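Local coordinates for protein 1-deoxy-D-xylulose 5-phosphate reductoisomerase (Zymomonas mobilis, PDB 1R0K) that catalyses the NADPH-dependent rearrangement and reduction of 1-deoxy-D-xylulose 5-phosphate to 2-C-methyl-D-erythritol 4-phosphate, a step of isoprenoid biosynthesis that needs a divalent metal, at residues 236-248 and 291-303. Residues are numbered along the deposited sequence; the frame is centred on the assembly and turned at random.
Sequences FEILVHPQSVIHS and KLRQMDFEAPDYE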
# COMPACT_ATOMS: atom_id res chain seq x y z
N PHE B 236 1.59 -12.07 12.87
CA PHE B 236 1.38 -10.70 13.30
C PHE B 236 2.60 -10.12 13.98
O PHE B 236 3.31 -10.82 14.72
CB PHE B 236 0.20 -10.59 14.27
CG PHE B 236 -1.14 -10.70 13.60
CD1 PHE B 236 -1.70 -11.95 13.35
CD2 PHE B 236 -1.82 -9.56 13.20
CE1 PHE B 236 -2.93 -12.05 12.71
CE2 PHE B 236 -3.05 -9.65 12.56
CZ PHE B 236 -3.61 -10.90 12.32
N GLU B 237 2.85 -8.85 13.72
CA GLU B 237 3.97 -8.13 14.30
C GLU B 237 3.49 -6.75 14.70
O GLU B 237 2.69 -6.14 13.99
CB GLU B 237 5.10 -7.97 13.30
CG GLU B 237 6.02 -9.17 13.16
CD GLU B 237 7.04 -8.97 12.06
OE1 GLU B 237 7.40 -7.80 11.80
OE2 GLU B 237 7.48 -9.98 11.48
N ILE B 238 3.97 -6.27 15.84
CA ILE B 238 3.62 -4.93 16.27
C ILE B 238 4.90 -4.13 16.06
O ILE B 238 5.98 -4.57 16.46
CB ILE B 238 3.20 -4.89 17.75
CG1 ILE B 238 1.93 -5.71 17.94
CG2 ILE B 238 2.99 -3.44 18.20
CD1 ILE B 238 1.49 -5.82 19.40
N LEU B 239 4.78 -2.99 15.39
CA LEU B 239 5.94 -2.15 15.12
C LEU B 239 5.68 -0.76 15.67
O LEU B 239 4.72 -0.10 15.27
CB LEU B 239 6.21 -2.09 13.61
CG LEU B 239 7.33 -1.15 13.12
CD1 LEU B 239 8.68 -1.63 13.63
CD2 LEU B 239 7.33 -1.10 11.60
N VAL B 240 6.54 -0.31 16.59
CA VAL B 240 6.38 1.03 17.15
C VAL B 240 6.85 2.04 16.12
O VAL B 240 7.95 1.94 15.58
CB VAL B 240 7.18 1.18 18.47
CG1 VAL B 240 7.10 2.62 18.96
CG2 VAL B 240 6.60 0.24 19.53
N HIS B 241 5.99 3.01 15.84
CA HIS B 241 6.23 4.05 14.85
C HIS B 241 5.57 5.30 15.44
O HIS B 241 4.38 5.54 15.26
CB HIS B 241 5.57 3.59 13.53
CG HIS B 241 5.42 4.67 12.50
ND1 HIS B 241 6.46 5.50 12.13
CD2 HIS B 241 4.36 5.03 11.75
CE1 HIS B 241 6.04 6.33 11.20
NE2 HIS B 241 4.77 6.07 10.95
N PRO B 242 6.36 6.12 16.16
CA PRO B 242 5.87 7.35 16.80
C PRO B 242 4.95 8.27 15.98
O PRO B 242 3.88 8.65 16.46
CB PRO B 242 7.16 8.05 17.22
CG PRO B 242 8.08 6.90 17.51
CD PRO B 242 7.82 6.00 16.32
N GLN B 243 5.36 8.62 14.77
CA GLN B 243 4.57 9.52 13.93
C GLN B 243 3.17 9.02 13.59
O GLN B 243 2.27 9.81 13.31
CB GLN B 243 5.32 9.82 12.62
CG GLN B 243 6.63 10.60 12.78
CD GLN B 243 7.75 9.77 13.37
OE1 GLN B 243 7.76 8.54 13.26
NE2 GLN B 243 8.71 10.43 13.98
N SER B 244 2.99 7.70 13.60
CA SER B 244 1.69 7.11 13.28
C SER B 244 1.14 7.57 11.93
O SER B 244 -0.07 7.78 11.79
CB SER B 244 0.67 7.44 14.38
OG SER B 244 1.05 6.86 15.62
N VAL B 245 2.02 7.75 10.94
CA VAL B 245 1.56 8.16 9.62
C VAL B 245 1.35 6.90 8.79
O VAL B 245 0.44 6.85 7.96
CB VAL B 245 2.56 9.12 8.92
CG1 VAL B 245 2.39 10.52 9.49
CG2 VAL B 245 3.98 8.64 9.13
N ILE B 246 2.19 5.90 9.00
CA ILE B 246 1.99 4.62 8.33
C ILE B 246 1.01 3.97 9.31
O ILE B 246 1.35 3.73 10.48
CB ILE B 246 3.28 3.78 8.23
CG1 ILE B 246 4.24 4.46 7.25
CG2 ILE B 246 2.95 2.36 7.78
CD1 ILE B 246 5.52 3.69 6.99
N HIS B 247 -0.20 3.73 8.84
CA HIS B 247 -1.26 3.19 9.69
C HIS B 247 -1.27 1.67 9.90
O HIS B 247 -1.99 1.19 10.77
CB HIS B 247 -2.60 3.70 9.15
CG HIS B 247 -2.70 5.20 9.17
ND1 HIS B 247 -3.28 5.92 8.15
CD2 HIS B 247 -2.27 6.11 10.08
CE1 HIS B 247 -3.20 7.21 8.42
NE2 HIS B 247 -2.58 7.35 9.59
N SER B 248 -0.46 0.96 9.11
CA SER B 248 -0.26 -0.49 9.19
C SER B 248 0.17 -1.06 7.84
O SER B 248 0.06 -0.39 6.81
CB SER B 248 -1.49 -1.23 9.71
OG SER B 248 -1.49 -1.21 11.14
N LYS B 291 6.96 18.13 4.84
CA LYS B 291 6.77 18.77 6.13
C LYS B 291 7.08 17.74 7.21
O LYS B 291 7.72 18.04 8.21
CB LYS B 291 5.33 19.27 6.26
CG LYS B 291 5.06 20.09 7.51
CD LYS B 291 3.61 20.55 7.54
CE LYS B 291 3.29 21.33 8.79
NZ LYS B 291 1.86 21.74 8.82
N LEU B 292 6.60 16.52 6.99
CA LEU B 292 6.82 15.42 7.92
C LEU B 292 8.32 15.23 8.12
O LEU B 292 8.81 15.15 9.25
CB LEU B 292 6.22 14.14 7.33
CG LEU B 292 6.60 12.82 8.00
CD1 LEU B 292 6.21 12.84 9.47
CD2 LEU B 292 5.92 11.68 7.27
N ARG B 293 9.03 15.16 6.99
CA ARG B 293 10.48 15.01 6.97
C ARG B 293 11.06 13.68 7.44
O ARG B 293 11.95 13.13 6.79
CB ARG B 293 11.13 16.15 7.76
CG ARG B 293 12.61 15.99 8.00
CD ARG B 293 13.16 17.13 8.85
NE ARG B 293 14.55 16.89 9.25
CZ ARG B 293 14.95 15.88 10.01
NH1 ARG B 293 14.08 14.99 10.46
NH2 ARG B 293 16.24 15.75 10.32
N GLN B 294 10.56 13.15 8.55
CA GLN B 294 11.14 11.92 9.08
C GLN B 294 10.15 10.97 9.75
O GLN B 294 9.22 11.39 10.44
CB GLN B 294 12.26 12.31 10.05
CG GLN B 294 13.22 11.21 10.45
CD GLN B 294 14.42 11.77 11.21
OE1 GLN B 294 14.29 12.23 12.34
NE2 GLN B 294 15.58 11.73 10.57
N MET B 295 10.37 9.67 9.54
CA MET B 295 9.56 8.61 10.14
C MET B 295 10.49 7.74 10.97
O MET B 295 11.59 7.41 10.53
CB MET B 295 8.90 7.74 9.05
CG MET B 295 7.63 8.30 8.44
SD MET B 295 7.01 7.20 7.16
CE MET B 295 6.05 8.34 6.15
N ASP B 296 10.06 7.37 12.17
CA ASP B 296 10.86 6.53 13.05
C ASP B 296 10.21 5.18 13.30
O ASP B 296 8.98 5.07 13.33
CB ASP B 296 11.08 7.22 14.39
CG ASP B 296 11.89 8.48 14.26
OD1 ASP B 296 13.06 8.37 13.83
OD2 ASP B 296 11.36 9.57 14.58
N PHE B 297 11.03 4.15 13.50
CA PHE B 297 10.54 2.80 13.76
C PHE B 297 11.43 2.11 14.79
O PHE B 297 12.64 2.27 14.78
CB PHE B 297 10.52 1.96 12.48
CG PHE B 297 9.77 2.60 11.35
CD1 PHE B 297 10.43 3.46 10.47
CD2 PHE B 297 8.41 2.37 11.17
CE1 PHE B 297 9.74 4.08 9.43
CE2 PHE B 297 7.71 2.99 10.14
CZ PHE B 297 8.38 3.84 9.26
N GLU B 298 10.81 1.34 15.69
CA GLU B 298 11.55 0.62 16.72
C GLU B 298 10.74 -0.59 17.16
O GLU B 298 9.53 -0.65 16.94
CB GLU B 298 11.83 1.54 17.92
CG GLU B 298 10.59 1.95 18.69
CD GLU B 298 10.90 2.90 19.83
OE1 GLU B 298 11.21 4.08 19.57
OE2 GLU B 298 10.83 2.48 21.00
N ALA B 299 11.40 -1.55 17.78
CA ALA B 299 10.72 -2.75 18.24
C ALA B 299 9.88 -2.48 19.47
O ALA B 299 10.21 -1.62 20.29
CB ALA B 299 11.74 -3.85 18.54
N PRO B 300 8.76 -3.18 19.61
CA PRO B 300 7.93 -2.95 20.80
C PRO B 300 8.67 -3.59 21.98
O PRO B 300 9.52 -4.47 21.79
CB PRO B 300 6.64 -3.67 20.45
CG PRO B 300 7.12 -4.83 19.63
CD PRO B 300 8.13 -4.18 18.72
N ASP B 301 8.38 -3.14 23.19
CA ASP B 301 9.04 -3.70 24.36
C ASP B 301 8.02 -4.50 25.17
O ASP B 301 7.25 -3.93 25.94
CB ASP B 301 9.62 -2.58 25.23
CG ASP B 301 10.52 -3.11 26.33
OD1 ASP B 301 10.22 -4.19 26.88
OD2 ASP B 301 11.51 -2.43 26.66
N TYR B 302 8.01 -5.81 24.98
CA TYR B 302 7.07 -6.68 25.68
C TYR B 302 7.30 -6.71 27.19
O TYR B 302 6.39 -7.02 27.96
CB TYR B 302 7.12 -8.09 25.08
CG TYR B 302 6.45 -8.16 23.72
CD1 TYR B 302 5.08 -8.37 23.61
CD2 TYR B 302 7.18 -7.95 22.55
CE1 TYR B 302 4.45 -8.37 22.37
CE2 TYR B 302 6.56 -7.95 21.30
CZ TYR B 302 5.19 -8.16 21.22
OH TYR B 302 4.55 -8.16 19.99
N GLU B 303 8.52 -6.39 27.61
CA GLU B 303 8.84 -6.37 29.03
C GLU B 303 8.20 -5.17 29.71
O GLU B 303 7.60 -5.29 30.77
CB GLU B 303 10.36 -6.32 29.23
CG GLU B 303 11.04 -7.65 29.04
CD GLU B 303 10.57 -8.68 30.05
OE1 GLU B 303 10.70 -8.41 31.27
OE2 GLU B 303 10.06 -9.75 29.65
O HOH W 1 5.46 -8.05 17.56
O HOH W 2 9.12 13.33 12.68
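The carbonyl O of Asp-296 takes a hydrogen bond from His-241 ND1 at 2.8 Å, nearly straight at 168°, and also receives the CA-H of His-241. The bond lies in the imidazole plane. At the far end of the ring, NE2 accepts the backbone N-H of Ile-246, 3.2 Å away. Two bonds therefore fix the turn of the ring and are consistent with a neutral ring protonated on ND1, with NE2 as acceptor.

CG of His-241 is anti to the backbone N (chi1 166°), which lays the imidazole alongside the Phe-297 ring. The planes are 10° apart but slid, so the pair is strongly offset. Phe-297 CE2 lies over one imidazole face, near its rim. The backbone N of Ser-244 is over the other. Met-295 runs past the imidazole edge, and its CE meets Val-245 CG2 at 3.6 Å. Ile-246 CD1 reaches the edge of the Phe-297 ring.

The amide of Gln-243 grips Asp-296 twice. OE1 accepts the Asp-296 backbone N from above the carbonyl plane, while NE2 donates to OD2 at 2.8 Å, on the anti side but well out of the carboxylate plane. A water links NE2 to Gln-294 O. Asp-296 OD1 binds Gln-294 of the second subunit, where residues 294-296 join an antiparallel ladder across the dimer interface.

Farther along, Val-240 and Glu-298 form a single antiparallel hydrogen-bonded bridge at the end of strand 236-240, the outer strand of the mixed sheet within this chain. Glu-298 N to Val-240 O is 2.9 Å; the return bond is weak. Glu-298 OE1 forms a salt bridge with Arg-181. Pro-300 CD rests on Ile-238 O, 3.1 Å away.

Beyond the single bridge, the direct hydrogen bonds across the contact use the side chains of His-241 and Gln-243, and they tie the turn at 241-244 to the strand that joins the dimer sheet.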